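Local coordinates for protein (2Z,6E)-hedycaryol synthase (Kitasatospora setae, PDB 4MC3) that catalyses the magnesium-dependent cyclisation of (2E,6E)-farnesyl diphosphate, closing a 1,11 ring and adding water to give (2Z,6E)-hedycaryol and diphosphate, at residues P135-D140 against S199-G204; C203-K208 against L276-R281; T240-A245 against D255-L260. All coordinates share one frame; numbering follows the deposited sequence.

Contact 1: residues P135-D140 against S199-G204; sequences PATWCD and SVRTCG
With chi1 at -170° the R201 chain leaves its helix extended until chi3 (-64°) bends it, which lays its guanidinium group against T137 and W138 on the first turn of helix 136-160. W138 CA and CB lie over one face of that flat group, CA 3.9 Å above the plane and offset toward the rim, CB 3.7 Å from R201 NH2. The indole is turned 75° from the guanidinium, and NH2 sits in the ring plane at its edge, 3.8 Å from W138 CD1; the cation therefore meets the rim of the ring. At the guanidinium edge, T137 CG2 comes within 3.3 Å of R201 NH1: the threonine's methyl, not its hydroxyl, faces this edge in a close van der Waals contact. No hydrogen bond crosses between 135-140 and 199-204. The charge of R201 is answered instead by a salt bridge from NE to E189, and W138 NE1 donates to D186 O, so polar atoms of both side chains find partners outside the contact, while carbon against guanidinium makes the contact itself. F195 meets the W138 ring edge-to-face. The contact fastens the short helix 198-201 to the start of helix 136-160 within the all-helical class I terpene synthase fold.

Contact 2: residues C203-K208 against L276-R281; sequences CGPMNK and LEELDR
E278 and P205 cross at about a right angle, the aliphatic stem of the glutamate meeting the proline at its CG corner, with E278 CB 4.0 Å from P205 CG. One carbon further out, E278 CG rests on C203 SG at 3.8 Å. A chi1 of 171° carries CG to the sulfur, and the bend at chi2 (65°) then turns the carboxylate aside. Cysteine and proline suit this side of the contact for reasons of helix geometry. C203 is the N-cap of helix 204-225, its SG accepting a weak capping bond of 3.6 Å from M206 N, and P205 fits the first turn, where a missing N-H costs no helical bond. The start of helix 204-225 docks here against helix 250-282; both are long helices of the class I terpene synthase fold. The carboxylate finds its polar partners on its own side: Q282 NE2 donates to OE2, and R281 NH2, on a poorly ordered side chain, approaches E278 OE1 nearly along the C-O axis at 3.2 Å, with the oxygen close to the guanidinium plane. Were E278 replaced by an alanine, R281 would probably lose its closer carboxylate, and C203 SG the methylene packed on it from this side. The second salt bridge of R281, from NH1 to E277 OE1, is long at 3.6 Å.

Contact 3: residues T240-A245 against D255-L260; sequences TIIREA and DQVAVL
The shortest polar bond, 2.9 Å from E244 N to T240 O, belongs to the helical turn that carries I242 toward Q256 and V257. I242 lies on helix 238-246, Q256 and V257 on helix 250-282; these are consecutive helices of the class I terpene synthase fold joined by a short linker, and the contact packs the first of them against an early turn of the second. Between 240-245 and 255-260 the pairing is by van der Waals contact, without a hydrogen bond. Isoleucine suits the place because its two branches can serve two neighbours at once. CG2 stands anti to the backbone N while CG1 lies beside that N (chi1 -66°), so the branches part at CB. The CG2 methyl meets the end of Q256, 4.0 Å from CD, the two side chains crossing at a slant; the glutamine chain, extended beyond CG, is long enough to reach it at the more open margin of the contact. The CD1 branch goes to V257 instead, which is buried and also touches A238 and V239 on the first turn of helix 238-246 and V223 on helix 204-225. A compact, beta-branched valine fits such a close meeting of three helices. With chi1 at 171°, V257 turns CG1 away from its backbone N, which leaves CG2 beside that N and 3.8 Å from I242 CD1.

Contacts 1 and 2 are neighbours, their centres 13 Å apart. They share C203 and G204, where helix 198-201 gives way to helix 204-225, and T202 O packs 3.1 Å from N207 ND2 across the join. Contact 3 stands well apart, its centre 31 Å from that of contact 2 and 34 Å from that of contact 1, yet helix 250-282 runs through both contacts 2 and 3. Contacts 1 and 2 lie away from the metal, substrate and nerolidol sites. Contact 3 is nearer: the V257 side chain is about 9 Å from that of N221, which lines the nerolidol pocket and probably helps to bind magnesium, as in related enzymes. N221 belongs to helix 204-225, which begins in contact 2.

Contact 1: residues P135-D140 against S199-G204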
loop_
_atom_site.group_PDB
_atom_site.type_symbol
_atom_site.label_atom_id
_atom_site.label_comp_id
_atom_site.label_asym_id
_atom_site.label_seq_id
_atom_site.Cartn_x
_atom_site.Cartn_y
_atom_site.Cartn_z
ATOM N N PRO A 135 18.028 -6.149 6.788
ATOM C CA PRO A 135 18.149 -7.596 6.808
ATOM C C PRO A 135 17.546 -8.271 5.567
ATOM O O PRO A 135 16.497 -7.851 5.027
ATOM C CB PRO A 135 17.422 -7.992 8.101
ATOM C CG PRO A 135 16.522 -6.848 8.428
ATOM C CD PRO A 135 17.174 -5.623 7.870
ATOM N N ALA A 136 18.189 -9.344 5.131
ATOM C CA ALA A 136 17.793 -10.055 3.916
ATOM C C ALA A 136 16.293 -10.509 3.950
ATOM O O ALA A 136 15.617 -10.473 2.933
ATOM C CB ALA A 136 18.716 -11.249 3.691
ATOM N N THR A 137 15.791 -10.992 5.088
ATOM C CA THR A 137 14.415 -11.491 5.140
ATOM C C THR A 137 13.458 -10.339 4.846
ATOM O O THR A 137 12.446 -10.500 4.126
ATOM C CB THR A 137 14.101 -12.186 6.484
ATOM O OG1 THR A 137 15.013 -13.333 6.671
ATOM C CG2 THR A 137 12.713 -12.743 6.570
ATOM N N TRP A 138 13.764 -9.184 5.413
ATOM C CA TRP A 138 12.951 -7.969 5.128
ATOM C C TRP A 138 13.022 -7.576 3.660
ATOM O O TRP A 138 12.045 -7.302 3.022
ATOM C CB TRP A 138 13.374 -6.809 6.013
ATOM C CG TRP A 138 12.553 -5.580 5.744
ATOM C CD1 TRP A 138 11.358 -5.285 6.331
ATOM C CD2 TRP A 138 12.835 -4.544 4.830
ATOM N NE1 TRP A 138 10.849 -4.136 5.785
ATOM C CE2 TRP A 138 11.734 -3.653 4.866
ATOM C CE3 TRP A 138 13.866 -4.288 3.915
ATOM C CZ2 TRP A 138 11.652 -2.550 4.052
ATOM C CZ3 TRP A 138 13.775 -3.189 3.069
ATOM C CH2 TRP A 138 12.635 -2.312 3.147
ATOM N N CYS A 139 14.223 -7.577 3.096
ATOM C CA CYS A 139 14.430 -7.200 1.703
ATOM C C CYS A 139 13.612 -8.102 0.799
ATOM O O CYS A 139 12.960 -7.650 -0.134
ATOM C CB CYS A 139 15.909 -7.196 1.298
ATOM S SG CYS A 139 16.937 -5.962 2.111
ATOM N N ASP A 140 13.653 -9.398 1.079
ATOM C CA ASP A 140 12.921 -10.355 0.256
ATOM C C ASP A 140 11.386 -10.099 0.362
ATOM O O ASP A 140 10.647 -10.234 -0.624
ATOM C CB ASP A 140 13.220 -11.775 0.701
ATOM C CG ASP A 140 14.578 -12.253 0.272
ATOM O OD1 ASP A 140 15.233 -11.628 -0.581
ATOM O OD2 ASP A 140 14.971 -13.327 0.769
ATOM N N SER A 199 9.256 -15.005 11.605
ATOM C CA SER A 199 8.181 -15.783 12.183
ATOM C C SER A 199 6.976 -14.974 12.658
ATOM O O SER A 199 5.929 -15.547 12.954
ATOM C CB SER A 199 8.724 -16.604 13.367
ATOM O OG SER A 199 9.070 -15.774 14.458
ATOM N N VAL A 200 7.147 -13.660 12.798
ATOM C CA VAL A 200 6.051 -12.743 13.129
ATOM C C VAL A 200 5.529 -12.068 11.846
ATOM O O VAL A 200 4.301 -11.973 11.669
ATOM C CB VAL A 200 6.516 -11.650 14.128
ATOM C CG1 VAL A 200 5.420 -10.612 14.357
ATOM C CG2 VAL A 200 6.908 -12.318 15.433
ATOM N N ARG A 201 6.428 -11.649 10.967
ATOM C CA ARG A 201 6.045 -10.932 9.732
ATOM C C ARG A 201 5.069 -11.742 8.881
ATOM O O ARG A 201 4.157 -11.190 8.279
ATOM C CB ARG A 201 7.262 -10.599 8.878
ATOM C CG ARG A 201 6.959 -9.653 7.731
ATOM C CD ARG A 201 8.177 -9.308 6.899
ATOM N NE ARG A 201 9.202 -8.578 7.633
ATOM C CZ ARG A 201 10.387 -9.049 8.024
ATOM N NH1 ARG A 201 10.776 -10.312 7.786
ATOM N NH2 ARG A 201 11.204 -8.259 8.687
ATOM N N THR A 202 5.223 -13.062 8.896
ATOM C CA THR A 202 4.472 -13.954 8.021
ATOM C C THR A 202 3.655 -14.974 8.843
ATOM O O THR A 202 3.193 -16.008 8.306
ATOM C CB THR A 202 5.421 -14.715 7.062
ATOM O OG1 THR A 202 6.283 -15.569 7.806
ATOM C CG2 THR A 202 6.273 -13.776 6.221
ATOM N N CYS A 203 3.436 -14.706 10.132
ATOM C CA CYS A 203 2.540 -15.542 10.936
ATOM C C CYS A 203 1.068 -15.372 10.472
ATOM O O CYS A 203 0.740 -14.372 9.761
ATOM C CB CYS A 203 2.707 -15.248 12.428
ATOM S SG CYS A 203 1.923 -13.794 13.137
ATOM N N GLY A 204 0.210 -16.310 10.873
ATOM C CA GLY A 204 -1.175 -16.315 10.438
ATOM C C GLY A 204 -1.922 -15.046 10.778
ATOM O O GLY A 204 -2.545 -14.439 9.888
#

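Contact 2: residues C203-K208 against L276-R281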
loop_
_atom_site.group_PDB
_atom_site.type_symbol
_atom_site.label_atom_id
_atom_site.label_comp_id
_atom_site.label_asym_id
_atom_site.label_seq_id
_atom_site.Cartn_x
_atom_site.Cartn_y
_atom_site.Cartn_z
ATOM N N CYS A 203 3.436 -14.706 10.132
ATOM C CA CYS A 203 2.540 -15.542 10.936
ATOM C C CYS A 203 1.068 -15.372 10.472
ATOM O O CYS A 203 0.740 -14.372 9.761
ATOM C CB CYS A 203 2.707 -15.248 12.428
ATOM S SG CYS A 203 1.923 -13.794 13.137
ATOM N N GLY A 204 0.210 -16.310 10.873
ATOM C CA GLY A 204 -1.175 -16.315 10.438
ATOM C C GLY A 204 -1.922 -15.046 10.778
ATOM O O GLY A 204 -2.545 -14.439 9.888
ATOM N N PRO A 205 -1.862 -14.623 12.058
ATOM C CA PRO A 205 -2.622 -13.433 12.382
ATOM C C PRO A 205 -2.087 -12.193 11.643
ATOM O O PRO A 205 -2.879 -11.315 11.292
ATOM C CB PRO A 205 -2.446 -13.303 13.911
ATOM C CG PRO A 205 -2.246 -14.715 14.389
ATOM C CD PRO A 205 -1.529 -15.414 13.273
ATOM N N MET A 206 -0.773 -12.091 11.432
ATOM C CA MET A 206 -0.228 -10.904 10.750
ATOM C C MET A 206 -0.648 -10.912 9.282
ATOM O O MET A 206 -0.965 -9.855 8.704
ATOM C CB MET A 206 1.273 -10.820 10.869
ATOM C CG MET A 206 1.854 -9.444 10.539
ATOM S SD MET A 206 1.359 -8.227 11.784
ATOM C CE MET A 206 2.734 -8.203 12.911
ATOM N N ASN A 207 -0.639 -12.068 8.652
ATOM C CA ASN A 207 -1.090 -12.154 7.262
ATOM C C ASN A 207 -2.554 -11.755 7.132
ATOM O O ASN A 207 -2.939 -11.074 6.177
ATOM C CB ASN A 207 -0.862 -13.570 6.681
ATOM C CG ASN A 207 0.601 -13.937 6.515
ATOM O OD1 ASN A 207 1.500 -13.112 6.433
ATOM N ND2 ASN A 207 0.832 -15.234 6.412
ATOM N N LYS A 208 -3.374 -12.174 8.089
ATOM C CA LYS A 208 -4.793 -11.897 8.106
ATOM C C LYS A 208 -5.011 -10.422 8.284
ATOM O O LYS A 208 -5.909 -9.805 7.649
ATOM C CB LYS A 208 -5.442 -12.700 9.229
ATOM C CG LYS A 208 -6.952 -12.520 9.440
ATOM C CD LYS A 208 -7.397 -13.485 10.541
ATOM C CE LYS A 208 -8.832 -13.245 10.967
ATOM N NZ LYS A 208 -9.338 -14.283 11.918
ATOM N N LEU A 276 -1.774 -11.001 19.341
ATOM C CA LEU A 276 -1.325 -11.010 20.722
ATOM C C LEU A 276 -1.107 -12.420 21.253
ATOM O O LEU A 276 -0.094 -12.690 21.908
ATOM C CB LEU A 276 -2.293 -10.220 21.599
ATOM C CG LEU A 276 -2.310 -8.717 21.333
ATOM C CD1 LEU A 276 -3.386 -7.975 22.116
ATOM C CD2 LEU A 276 -0.940 -8.108 21.624
ATOM N N GLU A 277 -2.036 -13.324 20.952
ATOM C CA GLU A 277 -1.925 -14.738 21.368
ATOM C C GLU A 277 -0.734 -15.431 20.713
ATOM O O GLU A 277 0.003 -16.203 21.350
ATOM C CB GLU A 277 -3.224 -15.493 21.025
ATOM C CG GLU A 277 -4.473 -14.938 21.697
ATOM C CD GLU A 277 -5.774 -15.573 21.201
ATOM O OE1 GLU A 277 -5.740 -16.591 20.445
ATOM O OE2 GLU A 277 -6.841 -15.042 21.589
ATOM N N GLU A 278 -0.498 -15.119 19.442
ATOM C CA GLU A 278 0.581 -15.752 18.708
ATOM C C GLU A 278 1.937 -15.252 19.232
ATOM O O GLU A 278 2.903 -16.009 19.242
ATOM C CB GLU A 278 0.455 -15.460 17.193
ATOM C CG GLU A 278 1.643 -15.893 16.317
ATOM C CD GLU A 278 1.834 -17.422 16.281
ATOM O OE1 GLU A 278 0.931 -18.134 16.754
ATOM O OE2 GLU A 278 2.863 -17.929 15.762
ATOM N N LEU A 279 2.028 -13.976 19.617
ATOM C CA LEU A 279 3.308 -13.464 20.166
ATOM C C LEU A 279 3.704 -14.263 21.433
ATOM O O LEU A 279 4.871 -14.599 21.622
ATOM C CB LEU A 279 3.209 -11.963 20.440
ATOM C CG LEU A 279 3.050 -11.090 19.166
ATOM C CD1 LEU A 279 2.798 -9.647 19.554
ATOM C CD2 LEU A 279 4.281 -11.174 18.276
ATOM N N ASP A 280 2.715 -14.581 22.284
ATOM C CA ASP A 280 2.905 -15.455 23.486
ATOM C C ASP A 280 3.374 -16.887 23.145
ATOM O O ASP A 280 4.265 -17.417 23.800
ATOM C CB ASP A 280 1.592 -15.447 24.258
ATOM C CG ASP A 280 1.305 -14.091 24.905
ATOM O OD1 ASP A 280 2.205 -13.228 24.931
ATOM O OD2 ASP A 280 0.183 -13.883 25.407
ATOM N N ARG A 281 2.780 -17.518 22.144
ATOM C CA ARG A 281 3.204 -18.832 21.662
ATOM C C ARG A 281 4.646 -18.892 21.168
ATOM O O ARG A 281 5.280 -19.957 21.239
ATOM C CB ARG A 281 2.268 -19.309 20.543
ATOM C CG ARG A 281 0.876 -19.667 21.032
ATOM C CD ARG A 281 0.075 -20.353 19.940
ATOM N NE ARG A 281 -1.360 -20.193 20.163
ATOM C CZ ARG A 281 -2.155 -19.346 19.510
ATOM N NH1 ARG A 281 -3.449 -19.300 19.818
ATOM N NH2 ARG A 281 -1.684 -18.548 18.545
#

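Contact 3: residues T240-A245 against D255-L260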
loop_
_atom_site.group_PDB
_atom_site.type_symbol
_atom_site.label_atom_id
_atom_site.label_comp_id
_atom_site.label_asym_id
_atom_site.label_seq_id
_atom_site.Cartn_x
_atom_site.Cartn_y
_atom_site.Cartn_z
ATOM N N THR A 240 -18.251 -1.793 -9.319
ATOM C CA THR A 240 -18.555 -2.139 -10.710
ATOM C C THR A 240 -18.685 -3.639 -10.908
ATOM O O THR A 240 -19.548 -4.090 -11.630
ATOM C CB THR A 240 -17.459 -1.554 -11.634
ATOM O OG1 THR A 240 -17.397 -0.154 -11.367
ATOM C CG2 THR A 240 -17.757 -1.799 -13.089
ATOM N N ILE A 241 -17.773 -4.403 -10.315
ATOM C CA ILE A 241 -17.756 -5.842 -10.461
ATOM C C ILE A 241 -19.067 -6.450 -9.951
ATOM O O ILE A 241 -19.643 -7.339 -10.599
ATOM C CB ILE A 241 -16.529 -6.448 -9.778
ATOM C CG1 ILE A 241 -15.265 -6.115 -10.605
ATOM C CG2 ILE A 241 -16.679 -7.939 -9.603
ATOM C CD1 ILE A 241 -13.947 -6.324 -9.866
ATOM N N ILE A 242 -19.512 -6.006 -8.792
ATOM C CA ILE A 242 -20.785 -6.486 -8.201
ATOM C C ILE A 242 -21.972 -6.041 -9.066
ATOM O O ILE A 242 -22.827 -6.865 -9.425
ATOM C CB ILE A 242 -20.943 -6.043 -6.735
ATOM C CG1 ILE A 242 -19.856 -6.740 -5.873
ATOM C CG2 ILE A 242 -22.358 -6.318 -6.208
ATOM C CD1 ILE A 242 -19.734 -6.182 -4.472
ATOM N N ARG A 243 -22.021 -4.747 -9.404
ATOM C CA ARG A 243 -23.091 -4.210 -10.232
ATOM C C ARG A 243 -23.236 -4.973 -11.551
ATOM O O ARG A 243 -24.355 -5.339 -11.934
ATOM C CB ARG A 243 -22.844 -2.713 -10.510
ATOM C CG ARG A 243 -24.024 -1.961 -11.126
ATOM C CD ARG A 243 -23.639 -0.525 -11.425
ATOM N NE ARG A 243 -22.458 -0.414 -12.290
ATOM C CZ ARG A 243 -22.448 -0.615 -13.609
ATOM N NH1 ARG A 243 -23.562 -0.950 -14.257
ATOM N NH2 ARG A 243 -21.308 -0.481 -14.287
ATOM N N GLU A 244 -22.137 -5.222 -12.242
ATOM C CA GLU A 244 -22.187 -5.840 -13.566
ATOM C C GLU A 244 -22.496 -7.334 -13.503
ATOM O O GLU A 244 -23.094 -7.897 -14.420
ATOM C CB GLU A 244 -20.877 -5.619 -14.341
ATOM C CG GLU A 244 -20.522 -4.158 -14.619
ATOM C CD GLU A 244 -21.057 -3.614 -15.927
ATOM O OE1 GLU A 244 -20.228 -3.259 -16.796
ATOM O OE2 GLU A 244 -22.294 -3.525 -16.079
ATOM N N ALA A 245 -22.044 -7.986 -12.448
ATOM C CA ALA A 245 -22.340 -9.404 -12.226
ATOM C C ALA A 245 -23.811 -9.641 -11.884
ATOM O O ALA A 245 -24.405 -10.631 -12.359
ATOM C CB ALA A 245 -21.468 -9.936 -11.104
ATOM N N ASP A 255 -23.789 -0.468 -1.455
ATOM C CA ASP A 255 -24.190 -0.944 -0.133
ATOM C C ASP A 255 -23.579 -2.313 0.155
ATOM O O ASP A 255 -23.191 -2.608 1.270
ATOM C CB ASP A 255 -25.723 -0.999 -0.023
ATOM C CG ASP A 255 -26.392 0.388 -0.106
ATOM O OD1 ASP A 255 -25.677 1.418 -0.039
ATOM O OD2 ASP A 255 -27.649 0.448 -0.227
ATOM N N GLN A 256 -23.475 -3.144 -0.866
ATOM C CA GLN A 256 -22.832 -4.435 -0.736
ATOM C C GLN A 256 -21.315 -4.338 -0.475
ATOM O O GLN A 256 -20.764 -5.143 0.292
ATOM C CB GLN A 256 -23.140 -5.279 -1.942
ATOM C CG GLN A 256 -24.632 -5.636 -1.958
ATOM C CD GLN A 256 -25.032 -6.424 -3.176
ATOM O OE1 GLN A 256 -25.579 -5.872 -4.153
ATOM N NE2 GLN A 256 -24.717 -7.706 -3.157
ATOM N N VAL A 257 -20.653 -3.380 -1.127
ATOM C CA VAL A 257 -19.245 -3.120 -0.834
ATOM C C VAL A 257 -19.092 -2.619 0.626
ATOM O O VAL A 257 -18.156 -3.041 1.323
ATOM C CB VAL A 257 -18.595 -2.175 -1.859
ATOM C CG1 VAL A 257 -17.203 -1.754 -1.398
ATOM C CG2 VAL A 257 -18.553 -2.823 -3.232
ATOM N N ALA A 258 -20.015 -1.767 1.097
ATOM C CA ALA A 258 -20.005 -1.315 2.506
ATOM C C ALA A 258 -20.066 -2.504 3.469
ATOM O O ALA A 258 -19.410 -2.515 4.516
ATOM C CB ALA A 258 -21.160 -0.347 2.783
ATOM N N VAL A 259 -20.835 -3.531 3.134
ATOM C CA VAL A 259 -20.902 -4.723 3.990
ATOM C C VAL A 259 -19.536 -5.450 4.001
ATOM O O VAL A 259 -19.026 -5.919 5.036
ATOM C CB VAL A 259 -22.023 -5.661 3.521
ATOM C CG1 VAL A 259 -21.926 -7.025 4.191
ATOM C CG2 VAL A 259 -23.385 -5.009 3.767
ATOM N N LEU A 260 -18.927 -5.527 2.837
ATOM C CA LEU A 260 -17.572 -6.107 2.718
ATOM C C LEU A 260 -16.546 -5.337 3.516
ATOM O O LEU A 260 -15.659 -5.941 4.129
ATOM C CB LEU A 260 -17.097 -6.186 1.263
ATOM C CG LEU A 260 -16.818 -7.504 0.572
ATOM C CD1 LEU A 260 -15.988 -7.210 -0.665
ATOM C CD2 LEU A 260 -16.090 -8.488 1.455
#